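Local coordinates for uncharacterized protein DUF1470 (Jannaschia sp. CCS1, PDB 3H0N) that binds zinc through a treble-clef finger and possibly acts as a transcription regulator, although its function has not been established, at residues 18-23 / 153-158; 26-31 / 171-176; 147-152 / 165-170. All coordinates share one frame; numbering follows the deposited sequence.

Contact 1 (18-23 / 153-158). With NA (sodium ion), chain D; ZN (zinc ion), chain B.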
loop_
_atom_site.group_PDB
_atom_site.type_symbol
_atom_site.label_atom_id
_atom_site.label_comp_id
_atom_site.label_asym_id
_atom_site.label_seq_id
_atom_site.Cartn_x
_atom_site.Cartn_y
_atom_site.Cartn_z
ATOM N N LEU A 18 -11.716 7.371 -14.793
ATOM C CA LEU A 18 -11.506 8.778 -15.163
ATOM C C LEU A 18 -10.934 8.839 -16.574
ATOM O O LEU A 18 -11.400 9.621 -17.414
ATOM C CB LEU A 18 -10.583 9.461 -14.140
ATOM C CG LEU A 18 -10.132 10.860 -14.566
ATOM C CD1 LEU A 18 -11.294 11.837 -14.783
ATOM C CD2 LEU A 18 -9.152 11.346 -13.505
ATOM N N VAL A 19 -9.933 8.020 -16.850
ATOM C CA VAL A 19 -9.368 7.984 -18.209
ATOM C C VAL A 19 -10.448 7.605 -19.204
ATOM O O VAL A 19 -10.537 8.190 -20.292
ATOM C CB VAL A 19 -8.175 7.019 -18.238
ATOM C CG1 VAL A 19 -7.812 6.590 -19.689
ATOM C CG2 VAL A 19 -6.987 7.655 -17.474
ATOM N N ASN A 20 -11.306 6.629 -18.867
ATOM C CA ASN A 20 -12.288 6.144 -19.825
ATOM C C ASN A 20 -13.398 7.154 -20.067
ATOM O O ASN A 20 -13.953 7.220 -21.158
ATOM C CB ASN A 20 -12.796 4.777 -19.416
ATOM C CG ASN A 20 -11.802 3.679 -19.762
ATOM O OD1 ASN A 20 -10.992 3.847 -20.672
ATOM N ND2 ASN A 20 -11.853 2.573 -19.036
ATOM N N ILE A 21 -13.699 8.004 -19.088
ATOM C CA ILE A 21 -14.632 9.097 -19.288
ATOM C C ILE A 21 -14.006 10.188 -20.163
ATOM O O ILE A 21 -14.582 10.609 -21.177
ATOM C CB ILE A 21 -15.044 9.739 -17.939
ATOM C CG1 ILE A 21 -15.876 8.752 -17.151
ATOM C CG2 ILE A 21 -15.836 11.047 -18.202
ATOM C CD1 ILE A 21 -15.958 9.090 -15.631
ATOM N N ALA A 22 -12.840 10.664 -19.783
ATOM C CA ALA A 22 -12.367 11.940 -20.264
ATOM C C ALA A 22 -11.499 11.862 -21.500
ATOM O O ALA A 22 -11.379 12.854 -22.236
ATOM C CB ALA A 22 -11.635 12.712 -19.150
ATOM N N THR A 23 -10.845 10.722 -21.747
ATOM C CA THR A 23 -9.841 10.668 -22.823
ATOM C C THR A 23 -10.541 10.523 -24.164
ATOM O O THR A 23 -11.301 9.584 -24.356
ATOM C CB THR A 23 -8.912 9.495 -22.643
ATOM O OG1 THR A 23 -8.293 9.610 -21.356
ATOM C CG2 THR A 23 -7.829 9.517 -23.699
ATOM N N CYS A 153 -12.662 0.800 -30.313
ATOM C CA CYS A 153 -12.639 1.020 -28.870
ATOM C C CYS A 153 -11.217 1.109 -28.412
ATOM O O CYS A 153 -10.476 0.134 -28.585
ATOM C CB CYS A 153 -13.344 -0.080 -28.132
ATOM S SG CYS A 153 -13.549 0.306 -26.362
ATOM N N ASP A 154 -10.817 2.244 -27.856
ATOM C CA ASP A 154 -9.500 2.336 -27.203
ATOM C C ASP A 154 -9.568 2.641 -25.723
ATOM O O ASP A 154 -8.631 3.188 -25.128
ATOM C CB ASP A 154 -8.573 3.283 -27.946
ATOM C CG ASP A 154 -8.954 4.723 -27.818
ATOM O OD1 ASP A 154 -10.043 5.069 -27.370
ATOM O OD2 ASP A 154 -8.097 5.550 -28.194
ATOM N N ARG A 155 -10.645 2.203 -25.116
ATOM C CA ARG A 155 -10.755 2.298 -23.675
ATOM C C ARG A 155 -9.738 1.372 -23.015
ATOM O O ARG A 155 -9.342 0.337 -23.551
ATOM C CB ARG A 155 -12.164 1.972 -23.204
ATOM C CG ARG A 155 -13.260 2.855 -23.736
ATOM C CD ARG A 155 -13.083 4.325 -23.471
ATOM N NE ARG A 155 -12.296 4.985 -24.486
ATOM C CZ ARG A 155 -11.888 6.259 -24.411
ATOM N NH1 ARG A 155 -12.200 7.038 -23.389
ATOM N NH2 ARG A 155 -11.173 6.796 -25.403
ATOM N N VAL A 156 -9.335 1.779 -21.823
ATOM C CA VAL A 156 -8.332 1.049 -21.040
ATOM C C VAL A 156 -9.010 0.110 -20.043
ATOM O O VAL A 156 -10.164 0.281 -19.654
ATOM C CB VAL A 156 -7.358 1.997 -20.294
ATOM C CG1 VAL A 156 -6.623 2.902 -21.284
ATOM C CG2 VAL A 156 -8.022 2.790 -19.199
ATOM N N TYR A 157 -8.239 -0.891 -19.619
ATOM C CA TYR A 157 -8.733 -1.810 -18.605
ATOM C C TYR A 157 -7.569 -2.392 -17.846
ATOM O O TYR A 157 -6.424 -2.371 -18.293
ATOM C CB TYR A 157 -9.631 -2.910 -19.231
ATOM C CG TYR A 157 -8.921 -3.848 -20.148
ATOM C CD1 TYR A 157 -8.719 -3.500 -21.496
ATOM C CD2 TYR A 157 -8.425 -5.077 -19.728
ATOM C CE1 TYR A 157 -8.055 -4.347 -22.345
ATOM C CE2 TYR A 157 -7.791 -5.937 -20.590
ATOM C CZ TYR A 157 -7.559 -5.545 -21.893
ATOM O OH TYR A 157 -6.900 -6.388 -22.767
ATOM N N PHE A 158 -7.880 -2.883 -16.648
ATOM C CA PHE A 158 -6.932 -3.650 -15.850
ATOM C C PHE A 158 -7.522 -5.047 -15.720
ATOM O O PHE A 158 -8.629 -5.234 -15.231
ATOM C CB PHE A 158 -6.707 -3.032 -14.472
ATOM C CG PHE A 158 -5.714 -3.775 -13.640
ATOM C CD1 PHE A 158 -6.139 -4.815 -12.852
ATOM C CD2 PHE A 158 -4.368 -3.490 -13.670
ATOM C CE1 PHE A 158 -5.219 -5.573 -12.096
ATOM C CE2 PHE A 158 -3.464 -4.189 -12.904
ATOM C CZ PHE A 158 -3.907 -5.247 -12.120
HETATM NA NA NA D . -9.503 -1.345 -30.036
HETATM ZN ZN ZN B . -13.907 -1.819 -25.471
HETATM O O HOH W 1 -9.761 0.404 -31.642
HETATM O O HOH W 2 -7.348 0.370 -30.022
HETATM O O HOH W 3 -8.352 -2.670 -31.566
#
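The zinc-finger part of the chain is joined here to the C-terminal end of helix 10-22, where Arg-155 and Val-156, just past the zinc ligand Cys-153, bond to Asn-20 and Thr-23. The side-chain amide of Asn-20 pairs with the backbone of Val-156 through both of its ends. Its OD1 takes the N-H of Val-156 at 2.9 Å, in the carbonyl plane and on a lone pair, while its ND2 gives an almost straight bond (173°) to Val-156 O, also 2.9 Å away. The two bonds fix the rotation of the amide and use both backbone polar groups of Val-156. Strands 156-158 and 145-147 are the two short strands that flank the zinc knuckle of the treble clef, so the helix end is tied to one of them. Arg-155 runs past Asn-20 in the opposite direction, its chain bent at chi2 and chi3 (-56° and 87°), which brings the guanidinium up to the carbonyls ending the helix. Arg-155 NH1 reaches Asn-20 O at 2.8 Å from above the carbonyl plane, and Thr-23 O receives both NH1 (2.9 Å) and NH2 (3.0 Å) of Arg-155. NH2 also forms a salt bridge with Asp-154 OD1, and NE bonds to Ser-26 O, so every nitrogen of the group is engaged. The charge of Arg-155, partly balanced by Asp-154, would probably also suit the carbonyl end of the helix. Alongside this polar network, CG1 of Val-19 meets CG2 of Val-156 at 3.8 Å, and Val-19 also packs on helix 58-78.

Contact 2 (26-31 / 171-176). With ZN (zinc ion), chain B.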
loop_
_atom_site.group_PDB
_atom_site.type_symbol
_atom_site.label_atom_id
_atom_site.label_comp_id
_atom_site.label_asym_id
_atom_site.label_seq_id
_atom_site.Cartn_x
_atom_site.Cartn_y
_atom_site.Cartn_z
ATOM N N SER A 26 -12.180 6.347 -28.946
ATOM C CA SER A 26 -13.414 5.624 -29.270
ATOM C C SER A 26 -13.795 4.760 -28.071
ATOM O O SER A 26 -12.940 4.353 -27.277
ATOM C CB SER A 26 -13.273 4.789 -30.552
ATOM O OG SER A 26 -12.273 3.809 -30.461
ATOM N N ARG A 27 -15.089 4.466 -27.985
ATOM C CA ARG A 27 -15.654 3.706 -26.882
ATOM C C ARG A 27 -16.733 2.773 -27.396
ATOM O O ARG A 27 -17.703 3.204 -27.999
ATOM C CB ARG A 27 -16.213 4.659 -25.838
ATOM C CG ARG A 27 -16.945 3.938 -24.711
ATOM C CD ARG A 27 -17.501 4.935 -23.712
ATOM N NE ARG A 27 -18.263 4.308 -22.618
ATOM C CZ ARG A 27 -19.522 3.900 -22.698
ATOM N NH1 ARG A 27 -20.239 4.005 -23.813
ATOM N NH2 ARG A 27 -20.080 3.373 -21.608
ATOM N N ARG A 28 -16.514 1.469 -27.257
ATOM C CA ARG A 28 -17.549 0.487 -27.584
ATOM C C ARG A 28 -18.061 0.615 -29.004
ATOM O O ARG A 28 -19.238 0.411 -29.255
ATOM C CB ARG A 28 -18.668 0.582 -26.540
ATOM C CG ARG A 28 -18.174 0.253 -25.116
ATOM C CD ARG A 28 -19.291 0.331 -24.114
ATOM N NE ARG A 28 -18.801 0.118 -22.772
ATOM C CZ ARG A 28 -19.582 -0.055 -21.706
ATOM N NH1 ARG A 28 -20.910 -0.081 -21.853
ATOM N NH2 ARG A 28 -19.030 -0.229 -20.517
ATOM N N GLY A 29 -17.163 0.912 -29.933
ATOM C CA GLY A 29 -17.448 0.930 -31.357
ATOM C C GLY A 29 -17.786 2.279 -31.959
ATOM O O GLY A 29 -17.981 2.371 -33.172
ATOM N N THR A 30 -17.829 3.311 -31.127
ATOM C CA THR A 30 -18.263 4.664 -31.494
ATOM C C THR A 30 -17.184 5.695 -31.128
ATOM O O THR A 30 -16.601 5.617 -30.057
ATOM C CB THR A 30 -19.588 5.002 -30.680
ATOM O OG1 THR A 30 -20.559 3.988 -30.986
ATOM C CG2 THR A 30 -20.157 6.412 -31.064
ATOM N N PRO A 31 -16.908 6.670 -32.006
ATOM C CA PRO A 31 -16.038 7.780 -31.601
ATOM C C PRO A 31 -16.491 8.418 -30.311
ATOM O O PRO A 31 -17.697 8.608 -30.088
ATOM C CB PRO A 31 -16.076 8.748 -32.786
ATOM C CG PRO A 31 -16.586 7.975 -33.899
ATOM C CD PRO A 31 -17.399 6.829 -33.392
ATOM N N LEU A 171 -17.798 -6.088 -20.735
ATOM C CA LEU A 171 -18.722 -7.091 -21.228
ATOM C C LEU A 171 -19.373 -6.616 -22.522
ATOM O O LEU A 171 -19.621 -7.388 -23.443
ATOM C CB LEU A 171 -19.748 -7.416 -20.132
ATOM C CG LEU A 171 -20.796 -8.445 -20.479
ATOM C CD1 LEU A 171 -20.191 -9.757 -20.888
ATOM C CD2 LEU A 171 -21.759 -8.599 -19.253
ATOM N N ALA A 172 -19.594 -5.307 -22.657
ATOM C CA ALA A 172 -20.177 -4.754 -23.837
ATOM C C ALA A 172 -19.352 -5.105 -25.075
ATOM O O ALA A 172 -19.846 -5.623 -26.065
ATOM C CB ALA A 172 -20.354 -3.220 -23.676
ATOM N N CYS A 173 -18.039 -4.866 -25.016
ATOM C CA CYS A 173 -17.178 -5.173 -26.137
ATOM C C CYS A 173 -17.002 -6.670 -26.326
ATOM O O CYS A 173 -16.967 -7.150 -27.445
ATOM C CB CYS A 173 -15.825 -4.459 -25.979
ATOM S SG CYS A 173 -15.932 -2.645 -26.174
ATOM N N GLN A 174 -16.899 -7.414 -25.242
ATOM C CA GLN A 174 -16.900 -8.876 -25.315
ATOM C C GLN A 174 -18.129 -9.371 -26.105
ATOM O O GLN A 174 -18.022 -10.267 -26.941
ATOM C CB GLN A 174 -16.826 -9.471 -23.888
ATOM C CG GLN A 174 -16.458 -10.917 -23.826
ATOM C CD GLN A 174 -14.936 -11.134 -23.866
ATOM O OE1 GLN A 174 -14.153 -10.506 -23.115
ATOM N NE2 GLN A 174 -14.523 -12.101 -24.669
ATOM N N ASN A 175 -19.298 -8.845 -25.778
ATOM C CA ASN A 175 -20.580 -9.252 -26.426
ATOM C C ASN A 175 -20.654 -8.833 -27.876
ATOM O O ASN A 175 -21.149 -9.591 -28.715
ATOM C CB ASN A 175 -21.769 -8.620 -25.691
ATOM C CG ASN A 175 -22.123 -9.320 -24.433
ATOM O OD1 ASN A 175 -21.720 -10.459 -24.213
ATOM N ND2 ASN A 175 -22.933 -8.664 -23.607
ATOM N N ARG A 176 -20.179 -7.626 -28.178
ATOM C CA ARG A 176 -20.189 -7.136 -29.570
ATOM C C ARG A 176 -19.344 -8.021 -30.476
ATOM O O ARG A 176 -19.745 -8.398 -31.554
ATOM C CB ARG A 176 -19.713 -5.707 -29.615
ATOM C CG ARG A 176 -19.927 -5.023 -30.971
ATOM C CD ARG A 176 -19.562 -3.554 -30.913
ATOM N NE ARG A 176 -19.715 -3.101 -29.542
ATOM C CZ ARG A 176 -18.726 -2.811 -28.696
ATOM N NH1 ARG A 176 -17.443 -2.821 -29.064
ATOM N NH2 ARG A 176 -19.044 -2.470 -27.451
HETATM ZN ZN ZN B . -13.907 -1.819 -25.471
#
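Arg-28 lies against Ala-172, Cys-173 and Arg-176 of helix 171-180. Its chain is extended from CG to NE, and the CB of Ala-172 sits 3.4 Å above one face of the guanidinium, toward the rim; NH2 of Arg-27 lies over the opposite face. Nearer the backbone, CA and CG of Arg-28 both approach the SG of Cys-173, CA at 3.8 Å. Arg-176 comes in at about a right angle to the Arg-28 side chain. One face of its guanidinium is laid over the Arg-28 carbonyl, with the O 3.3 Å above the plane and over its centre, and NH2 of Arg-176 is 3.2 Å from Arg-28 CB. This is contact through the face: the donors of Arg-176 turn instead toward Cys-173, where NH1 (3.3 Å) and NH2 (3.4 Å) make weak hydrogen bonds to SG. A leucine in place of Arg-176 would probably leave the zinc-bound sulfur of Cys-173 without these two weak donors and the Arg-28 carbonyl without the flat cationic group over it. In the next shell, the type I' turn from Arg-27 to Thr-30 presents Arg-28 and Gly-29 to the helix. At the phi of Gly-29, 96°, a CB would run into the carbonyl oxygen of Arg-28; its N-H bonds to Arg-152 O. At the helix start, Ser-170 OG receives the N-H of Cys-173. Two cysteines from a knuckle (Cys-148, Cys-153) and two at the start of the C-terminal helix (Cys-169, Cys-173) share the zinc ion, the ligand pattern of the treble-clef zinc finger.

Contact 3 (147-152 / 165-170). With NA (sodium ion), chain D; ZN (zinc ion), chain B.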
loop_
_atom_site.group_PDB
_atom_site.type_symbol
_atom_site.label_atom_id
_atom_site.label_comp_id
_atom_site.label_asym_id
_atom_site.label_seq_id
_atom_site.Cartn_x
_atom_site.Cartn_y
_atom_site.Cartn_z
ATOM N N ILE A 147 -5.363 -2.122 -23.573
ATOM C CA ILE A 147 -6.202 -1.260 -24.415
ATOM C C ILE A 147 -7.143 -2.192 -25.183
ATOM O O ILE A 147 -6.733 -3.207 -25.726
ATOM C CB ILE A 147 -5.381 -0.453 -25.442
ATOM C CG1 ILE A 147 -4.203 0.251 -24.794
ATOM C CG2 ILE A 147 -6.281 0.621 -26.203
ATOM C CD1 ILE A 147 -4.575 1.203 -23.786
ATOM N N CYS A 148 -8.442 -1.899 -25.146
ATOM C CA CYS A 148 -9.464 -2.773 -25.713
ATOM C C CYS A 148 -9.127 -3.226 -27.137
ATOM O O CYS A 148 -8.796 -2.403 -28.008
ATOM C CB CYS A 148 -10.813 -2.094 -25.733
ATOM S SG CYS A 148 -12.155 -3.216 -26.043
ATOM N N ASN A 149 -9.300 -4.502 -27.373
ATOM C CA ASN A 149 -9.055 -5.078 -28.713
ATOM C C ASN A 149 -10.223 -4.918 -29.667
ATOM O O ASN A 149 -10.108 -5.277 -30.846
ATOM C CB ASN A 149 -8.639 -6.545 -28.595
ATOM C CG ASN A 149 -7.155 -6.719 -28.297
ATOM O OD1 ASN A 149 -6.350 -5.743 -28.295
ATOM N ND2 ASN A 149 -6.747 -7.996 -28.275
ATOM N N ALA A 150 -11.360 -4.411 -29.218
ATOM C CA ALA A 150 -12.501 -4.323 -30.108
ATOM C C ALA A 150 -12.295 -3.209 -31.133
ATOM O O ALA A 150 -11.553 -2.256 -30.900
ATOM C CB ALA A 150 -13.815 -4.083 -29.301
ATOM N N HIS A 151 -12.986 -3.338 -32.249
ATOM C CA HIS A 151 -12.973 -2.308 -33.281
ATOM C C HIS A 151 -13.550 -1.015 -32.762
ATOM O O HIS A 151 -14.641 -0.965 -32.131
ATOM C CB HIS A 151 -13.766 -2.813 -34.490
ATOM C CG HIS A 151 -13.936 -1.810 -35.604
ATOM N ND1 HIS A 151 -12.894 -1.463 -36.435
ATOM C CD2 HIS A 151 -15.019 -1.115 -36.037
ATOM C CE1 HIS A 151 -13.344 -0.605 -37.341
ATOM N NE2 HIS A 151 -14.621 -0.378 -37.128
ATOM N N ARG A 152 -12.846 0.088 -33.044
ATOM C CA ARG A 152 -13.257 1.402 -32.559
ATOM C C ARG A 152 -13.590 1.386 -31.062
ATOM O O ARG A 152 -14.623 1.900 -30.589
ATOM C CB ARG A 152 -14.382 2.004 -33.403
ATOM C CG ARG A 152 -13.923 2.427 -34.744
ATOM C CD ARG A 152 -15.014 3.117 -35.517
ATOM N NE ARG A 152 -14.495 3.519 -36.805
ATOM C CZ ARG A 152 -15.153 4.216 -37.709
ATOM N NH1 ARG A 152 -16.397 4.595 -37.485
ATOM N NH2 ARG A 152 -14.533 4.542 -38.825
ATOM N N THR A 165 -5.465 -13.129 -19.481
ATOM C CA THR A 165 -5.633 -13.133 -20.927
ATOM C C THR A 165 -6.878 -12.362 -21.412
ATOM O O THR A 165 -7.293 -12.550 -22.561
ATOM C CB THR A 165 -5.748 -14.569 -21.458
ATOM O OG1 THR A 165 -6.816 -15.216 -20.765
ATOM C CG2 THR A 165 -4.415 -15.327 -21.207
ATOM N N ARG A 166 -7.444 -11.475 -20.588
ATOM C CA ARG A 166 -8.562 -10.640 -21.022
ATOM C C ARG A 166 -8.133 -9.652 -22.113
ATOM O O ARG A 166 -7.073 -9.045 -22.021
ATOM C CB ARG A 166 -9.107 -9.858 -19.826
ATOM C CG ARG A 166 -10.382 -9.060 -20.118
ATOM C CD ARG A 166 -11.048 -8.592 -18.813
ATOM N NE ARG A 166 -11.540 -9.761 -18.097
ATOM C CZ ARG A 166 -11.647 -9.901 -16.773
ATOM N NH1 ARG A 166 -11.376 -8.900 -15.962
ATOM N NH2 ARG A 166 -12.079 -11.045 -16.301
ATOM N N GLN A 167 -8.980 -9.509 -23.118
ATOM C CA GLN A 167 -8.684 -8.774 -24.360
ATOM C C GLN A 167 -9.516 -7.513 -24.512
ATOM O O GLN A 167 -9.163 -6.653 -25.309
ATOM C CB GLN A 167 -8.947 -9.691 -25.591
ATOM C CG GLN A 167 -8.021 -10.910 -25.633
ATOM C CD GLN A 167 -8.285 -11.894 -26.787
ATOM O OE1 GLN A 167 -9.402 -12.034 -27.290
ATOM N NE2 GLN A 167 -7.229 -12.580 -27.206
ATOM N N TYR A 168 -10.648 -7.430 -23.815
ATOM C CA TYR A 168 -11.667 -6.416 -24.035
ATOM C C TYR A 168 -11.954 -5.671 -22.767
ATOM O O TYR A 168 -11.893 -6.239 -21.661
ATOM C CB TYR A 168 -12.966 -7.025 -24.643
ATOM C CG TYR A 168 -12.697 -7.780 -25.947
ATOM C CD1 TYR A 168 -12.316 -7.104 -27.088
ATOM C CD2 TYR A 168 -12.727 -9.157 -26.025
ATOM C CE1 TYR A 168 -12.014 -7.783 -28.244
ATOM C CE2 TYR A 168 -12.412 -9.833 -27.185
ATOM C CZ TYR A 168 -12.064 -9.144 -28.278
ATOM O OH TYR A 168 -11.728 -9.766 -29.471
ATOM N N CYS A 169 -12.337 -4.412 -22.916
ATOM C CA CYS A 169 -12.475 -3.488 -21.790
ATOM C C CYS A 169 -13.708 -3.732 -20.954
ATOM O O CYS A 169 -13.815 -3.195 -19.858
ATOM C CB CYS A 169 -12.527 -2.028 -22.242
ATOM S SG CYS A 169 -14.051 -1.584 -23.153
ATOM N N SER A 170 -14.657 -4.508 -21.482
ATOM C CA SER A 170 -15.996 -4.569 -20.945
ATOM C C SER A 170 -16.751 -5.735 -21.467
ATOM O O SER A 170 -16.446 -6.280 -22.519
ATOM C CB SER A 170 -16.777 -3.331 -21.312
ATOM O OG SER A 170 -16.928 -3.168 -22.686
HETATM NA NA NA D . -9.503 -1.345 -30.036
HETATM ZN ZN ZN B . -13.907 -1.819 -25.471
HETATM O O HOH W 4 -6.251 -5.867 -25.254
HETATM O O HOH W 5 -11.816 -8.035 -32.016
HETATM O O HOH W 3 -8.352 -2.670 -31.566
HETATM O O HOH W 2 -7.348 0.370 -30.022
HETATM O O HOH W 1 -9.761 0.404 -31.642
#
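Two zinc-ligand loops meet here within the treble clef: segment 147-152 leads out of strand 145-147, while segment 165-170 runs into helix 171-180. Cys-148 and Cys-169 each bind the zinc ion through SG at 2.3 Å, and their CB atoms touch. With SG swung anti to its own backbone N (chi1 -166°), Cys-148 points its sulfur at the zinc and at the N-H of Cys-169, which it accepts at 3.4 Å in a bond of 159°. Within its own loop the same sulfur takes the N-H of Ala-150 at 3.5 Å, so the metal and two backbone donors surround it. Tyr-168 turns the edge of its ring to this loop. Cys-148 SG lies beside that edge, 87° off the ring normal, in a sulfur-aromatic contact 5.4 Å from the centroid, and the backbone N of Ala-150 is likewise near the ring plane, next to CD1 and CE1. The methyl of Ala-150 adds an apolar touch on CD1, while CB of Asn-149 approaches CE1 of Tyr-168 at 3.6 Å. CB of the neighbouring Gln-167 lies over one ring face, toward the rim. The loops are also joined by their backbones, for Asn-149 N donates to Gln-167 O almost in line with the carbonyl bond. Water 4 adds a second, water-mediated link from the same Gln-167 O to Ile-147 O. A sodium ion is bound by the carbonyls of Cys-148 and Ala-150, joined by that of Cys-153 and three waters. With N-H groups directed at its sulfur and zinc attached to it, Cys-148 is probably held as a thiolate, the donors offsetting part of the negative charge that four cysteines bring to one metal.

From the N terminus, helix 10-22 ends in the first half of contact 1, and the 25-27/30-32 hairpin follows at once with the first half of contact 2. The chain then builds the helices of the larger domain before entering the zinc finger. There 147-152 opens contact 3, 153-158 closes contact 1, 165-170 closes contact 3 and 171-176 closes contact 2. Contact 3 is thus a short loop nested inside the long one of contact 2, while contact 1 crosses both. Together they tie the end of helix 10-22 and the early hairpin to the finger's own strands, loops and C-terminal helix, each contact including a segment that supplies at least one zinc ligand.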